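Outer membrane protein Omp121 (Bacteroides thetaiotaomicron, PDB 5FQ8) is an outer-membrane transporter of the TonB-dependent receptor family that probably carries a nutrient across the outer membrane. Local coordinates at residues 81-86 with 126-131; 953-958 with 967-972. All blocks are in the same frame, centred on the assembly; numbering follows the deposited sequence.

Overall arrangement
From the N terminus the chain first builds the plug, the domain that fills the barrel of a TonB-dependent receptor. Contact 1 (81-86 with 126-131) closes a loop of 39 residues there and ties strand 84-88 to strand 125-128. The chain then runs through the barrel strands. Contact 2 (953-958 with 967-972) closes a loop of eight residues near the C terminus, between strands 928-941 and 973-983. The two loops follow in series and neither encloses the other. The centres of contacts 1 and 2 lie about 13 Å apart. They meet where Ser-85 OG is hydrogen-bonded to Asn-958 O, so the plug and this late barrel loop touch directly.

Contact 1 (81-86 with 126-131); sequences GASNSV and FGNGAN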
loop_
_atom_site.group_PDB
_atom_site.type_symbol
_atom_site.label_atom_id
_atom_site.label_comp_id
_atom_site.label_asym_id
_atom_site.label_seq_id
_atom_site.Cartn_x
_atom_site.Cartn_y
_atom_site.Cartn_z
ATOM N N GLY B 81 8.741 25.891 4.608
ATOM C CA GLY B 81 9.505 24.704 4.355
ATOM C C GLY B 81 9.726 24.374 2.909
ATOM O O GLY B 81 10.297 23.323 2.625
ATOM N N ALA B 82 9.310 25.229 1.985
ATOM C CA ALA B 82 9.372 24.905 0.574
ATOM C C ALA B 82 10.784 25.086 0.031
ATOM O O ALA B 82 11.693 25.538 0.724
ATOM C CB ALA B 82 8.372 25.754 -0.188
ATOM N N SER B 83 10.986 24.709 -1.223
ATOM C CA SER B 83 12.333 24.667 -1.764
ATOM C C SER B 83 12.777 26.031 -2.283
ATOM O O SER B 83 11.990 26.965 -2.407
ATOM C CB SER B 83 12.417 23.636 -2.873
ATOM O OG SER B 83 12.194 22.350 -2.358
ATOM N N ASN B 84 14.068 26.131 -2.579
ATOM C CA ASN B 84 14.665 27.318 -3.162
ATOM C C ASN B 84 15.440 26.938 -4.408
ATOM O O ASN B 84 16.276 26.035 -4.381
ATOM C CB ASN B 84 15.596 28.023 -2.180
ATOM C CG ASN B 84 14.878 28.509 -0.943
ATOM O OD1 ASN B 84 14.069 29.433 -0.992
ATOM N ND2 ASN B 84 15.179 27.889 0.184
ATOM N N SER B 85 15.186 27.654 -5.482
ATOM C CA SER B 85 15.893 27.434 -6.727
ATOM C C SER B 85 17.102 28.350 -6.800
ATOM O O SER B 85 17.066 29.477 -6.309
ATOM C CB SER B 85 14.965 27.688 -7.903
ATOM O OG SER B 85 15.667 27.529 -9.105
ATOM N N VAL B 86 18.181 27.848 -7.394
ATOM C CA VAL B 86 19.419 28.594 -7.571
ATOM C C VAL B 86 20.017 28.141 -8.887
ATOM O O VAL B 86 20.559 27.038 -8.976
ATOM C CB VAL B 86 20.423 28.374 -6.428
ATOM C CG1 VAL B 86 21.715 29.067 -6.740
ATOM C CG2 VAL B 86 19.895 28.918 -5.153
ATOM N N PHE B 126 8.350 20.274 -0.236
ATOM C CA PHE B 126 8.717 19.969 1.136
ATOM C C PHE B 126 10.140 20.379 1.486
ATOM O O PHE B 126 10.557 20.177 2.628
ATOM C CB PHE B 126 8.526 18.472 1.416
ATOM C CG PHE B 126 7.120 18.081 1.761
ATOM C CD1 PHE B 126 6.292 18.938 2.432
ATOM C CD2 PHE B 126 6.628 16.841 1.396
ATOM C CE1 PHE B 126 4.995 18.567 2.759
ATOM C CE2 PHE B 126 5.345 16.460 1.705
ATOM C CZ PHE B 126 4.519 17.331 2.402
ATOM N N GLY B 127 10.900 20.926 0.549
ATOM C CA GLY B 127 12.191 21.499 0.858
ATOM C C GLY B 127 13.294 20.915 0.004
ATOM O O GLY B 127 13.132 19.902 -0.663
ATOM N N ASN B 128 14.431 21.600 0.017
ATOM C CA ASN B 128 15.618 21.088 -0.646
ATOM C C ASN B 128 16.790 21.037 0.325
ATOM O O ASN B 128 16.773 21.611 1.408
ATOM C CB ASN B 128 15.987 21.877 -1.921
ATOM C CG ASN B 128 16.554 23.241 -1.649
ATOM O OD1 ASN B 128 15.837 24.167 -1.326
ATOM N ND2 ASN B 128 17.858 23.381 -1.840
ATOM N N GLY B 129 17.787 20.259 -0.060
ATOM C CA GLY B 129 18.770 19.795 0.894
ATOM C C GLY B 129 19.575 20.901 1.517
ATOM O O GLY B 129 20.080 20.764 2.638
ATOM N N ALA B 130 19.710 22.010 0.812
ATOM C CA ALA B 130 20.461 23.109 1.371
ATOM C C ALA B 130 19.663 23.849 2.422
ATOM O O ALA B 130 20.257 24.436 3.324
ATOM C CB ALA B 130 20.916 24.055 0.269
ATOM N N ASN B 131 18.340 23.794 2.364
ATOM C CA ASN B 131 17.551 24.476 3.372
ATOM C C ASN B 131 17.825 23.994 4.787
ATOM O O ASN B 131 17.231 24.533 5.720
ATOM C CB ASN B 131 16.080 24.290 3.081
ATOM C CG ASN B 131 15.586 25.241 2.092
ATOM O OD1 ASN B 131 16.349 25.766 1.310
ATOM N ND2 ASN B 131 14.292 25.502 2.119
HETATM O O HOH W 1 18.691 26.675 -2.327
#
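Asn-84 meets two asparagines of the other segment, one with its backbone and one with its side chain. Its backbone N donates to Asn-128 OD1 at 2.9 Å, approaching from above the carbonyl plane. Its side chain lies across that of Asn-131 at about a right angle, with the amide planes 44° apart. There Asn-84 ND2 gives a 2.7 Å bond to Asn-131 OD1, in the carbonyl plane and on a lone pair. The bond is bent, 137° at the hydrogen. Asn-128 CG sits between its backbone N and carbonyl carbon (chi1 73°), which turns the amide toward 81-86. Its ND2 bonds to Asn-111, and a water that donates to Asn-84 O accepts a weak bond from Asn-128 ND2. Ser-83 OG hydrogen-bonds to Asp-125 OD1 and Thr-113 OG1. Gly-127 has backbone angles that call for glycine, and the Gly-81 carbonyl lies by it. The contact is a buried polar junction inside the plug. Strand 84-88 pairs with strand 71-75, and strand 125-128 pairs with strand 113-115, so the asparagines join two small antiparallel sheets. Strand 101-103 borders both segments through Tyr-102.

Contact 2 (953-958 with 967-972); sequences MTSFGN and YTANPS
The two loop segments, neither helix nor strand, run at 144° to each other and come nearest at Ser-955 and Tyr-967, whose CA atoms are 5.5 Å apart. One hydrogen bond crosses the contact. Tyr-967 N donates to Ser-955 OG at 3.2 Å, with an N-H...O angle of 150°. Ser-955 OG stands anti to its own carbonyl carbon (chi1 -75°), and CB points to the other segment, which brings the hydroxyl up to this N-H. Replacing Ser-955 with an alanine would probably leave Tyr-967 N without this acceptor and weaken the tie between the two loops. Beside the bond, Phe-956 CZ rests 3.6 Å from Tyr-967 CB. The Tyr-967 ring leads away from the contact, and its OH bonds to Gln-326. The Phe-956 ring also meets Tyr-745.

Met-953 covers the other end. Its chain is extended beyond CG and runs alongside Ala-969, with Met-953 CG 4.0 Å from Ala-969 CB. Its methyl CE reaches on to the backbone at Asn-970 and Pro-971, 3.7 Å from Pro-971 CA. Ala-969 CB also packs on Thr-954 O at 3.7 Å. Thr-954 OG1 accepts from Phe-956 N at 3.1 Å, an ST turn that shapes the bend in 953-958. The same OG1 bonds to Gly-962 O in the intervening loop.

Asn-970 points away and bonds to Asp-79 of the plug region. The chemistry is thus mostly apolar. The Met-953 chain lies on Ala-969 CB, and Phe-956 CZ on Tyr-967 CB, in a largely buried contact. One backbone N-H is satisfied by a side-chain hydroxyl, and the rest is van der Waals contact.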
loop_
_atom_site.group_PDB
_atom_site.type_symbol
_atom_site.label_atom_id
_atom_site.label_comp_id
_atom_site.label_asym_id
_atom_site.label_seq_id
_atom_site.Cartn_x
_atom_site.Cartn_y
_atom_site.Cartn_z
ATOM N N MET B 953 6.716 31.986 -8.227
ATOM C CA MET B 953 5.727 30.953 -7.943
ATOM C C MET B 953 5.921 29.763 -8.865
ATOM O O MET B 953 6.088 29.940 -10.073
ATOM C CB MET B 953 4.313 31.478 -8.156
ATOM C CG MET B 953 3.539 31.815 -6.944
ATOM S SD MET B 953 1.954 32.349 -7.535
ATOM C CE MET B 953 1.165 32.761 -6.008
ATOM N N THR B 954 5.832 28.553 -8.314
ATOM C CA THR B 954 5.711 27.376 -9.168
ATOM C C THR B 954 4.903 26.286 -8.494
ATOM O O THR B 954 4.631 26.323 -7.299
ATOM C CB THR B 954 7.059 26.800 -9.563
ATOM O OG1 THR B 954 6.882 25.989 -10.716
ATOM C CG2 THR B 954 7.622 25.949 -8.466
ATOM N N SER B 955 4.525 25.302 -9.294
ATOM C CA SER B 955 3.967 24.056 -8.802
ATOM C C SER B 955 4.745 22.878 -9.323
ATOM O O SER B 955 4.318 21.740 -9.153
ATOM C CB SER B 955 2.507 23.917 -9.196
ATOM O OG SER B 955 1.726 24.764 -8.395
ATOM N N PHE B 956 5.885 23.125 -9.920
ATOM C CA PHE B 956 6.609 22.113 -10.649
ATOM C C PHE B 956 8.075 22.115 -10.258
ATOM O O PHE B 956 8.939 21.763 -11.050
ATOM C CB PHE B 956 6.406 22.328 -12.146
ATOM C CG PHE B 956 4.968 22.526 -12.514
ATOM C CD1 PHE B 956 4.114 21.450 -12.588
ATOM C CD2 PHE B 956 4.462 23.785 -12.726
ATOM C CE1 PHE B 956 2.795 21.620 -12.889
ATOM C CE2 PHE B 956 3.144 23.964 -13.029
ATOM C CZ PHE B 956 2.300 22.877 -13.113
ATOM N N GLY B 957 8.365 22.511 -9.038
ATOM C CA GLY B 957 9.681 22.302 -8.480
ATOM C C GLY B 957 10.633 23.464 -8.651
ATOM O O GLY B 957 10.321 24.514 -9.211
ATOM N N ASN B 958 11.838 23.260 -8.148
ATOM C CA ASN B 958 12.824 24.317 -8.080
ATOM C C ASN B 958 13.848 24.241 -9.189
ATOM O O ASN B 958 14.910 24.840 -9.061
ATOM C CB ASN B 958 13.534 24.258 -6.738
ATOM C CG ASN B 958 14.427 23.052 -6.616
ATOM O OD1 ASN B 958 14.174 22.027 -7.214
ATOM N ND2 ASN B 958 15.482 23.174 -5.841
ATOM N N TYR B 967 0.553 26.611 -10.786
ATOM C CA TYR B 967 -0.698 25.906 -11.008
ATOM C C TYR B 967 -1.612 26.101 -9.804
ATOM O O TYR B 967 -1.963 25.155 -9.108
ATOM C CB TYR B 967 -0.452 24.431 -11.315
ATOM C CG TYR B 967 -1.524 23.907 -12.220
ATOM C CD1 TYR B 967 -1.550 24.254 -13.555
ATOM C CD2 TYR B 967 -2.554 23.126 -11.728
ATOM C CE1 TYR B 967 -2.542 23.807 -14.381
ATOM C CE2 TYR B 967 -3.549 22.680 -12.550
ATOM C CZ TYR B 967 -3.534 23.030 -13.876
ATOM O OH TYR B 967 -4.512 22.599 -14.715
ATOM N N THR B 968 -2.064 27.339 -9.632
ATOM C CA THR B 968 -2.704 27.816 -8.412
ATOM C C THR B 968 -1.873 27.461 -7.191
ATOM O O THR B 968 -2.374 26.971 -6.183
ATOM C CB THR B 968 -4.133 27.307 -8.256
ATOM O OG1 THR B 968 -4.211 25.941 -8.640
ATOM C CG2 THR B 968 -5.051 28.111 -9.107
ATOM N N ALA B 969 -0.577 27.720 -7.297
ATOM C CA ALA B 969 0.260 27.819 -6.117
ATOM C C ALA B 969 -0.368 28.783 -5.131
ATOM O O ALA B 969 -1.113 29.684 -5.508
ATOM C CB ALA B 969 1.654 28.297 -6.490
ATOM N N ASN B 970 -0.081 28.580 -3.857
ATOM C CA ASN B 970 -0.669 29.435 -2.850
ATOM C C ASN B 970 -0.132 30.859 -2.976
ATOM O O ASN B 970 0.991 31.066 -3.432
ATOM C CB ASN B 970 -0.368 28.887 -1.467
ATOM C CG ASN B 970 -0.965 27.538 -1.240
ATOM O OD1 ASN B 970 -2.086 27.264 -1.632
ATOM N ND2 ASN B 970 -0.210 26.675 -0.594
ATOM N N PRO B 971 -0.916 31.856 -2.586
ATOM C CA PRO B 971 -0.456 33.243 -2.685
ATOM C C PRO B 971 0.860 33.454 -1.959
ATOM O O PRO B 971 1.111 32.854 -0.917
ATOM C CB PRO B 971 -1.584 34.027 -2.016
ATOM C CG PRO B 971 -2.754 33.173 -2.095
ATOM C CD PRO B 971 -2.276 31.768 -2.045
ATOM N N SER B 972 1.703 34.312 -2.521
ATOM C CA SER B 972 2.945 34.654 -1.850
ATOM C C SER B 972 2.664 35.585 -0.688
ATOM O O SER B 972 1.614 36.218 -0.601
ATOM C CB SER B 972 3.937 35.290 -2.810
ATOM O OG SER B 972 3.638 36.650 -3.042
#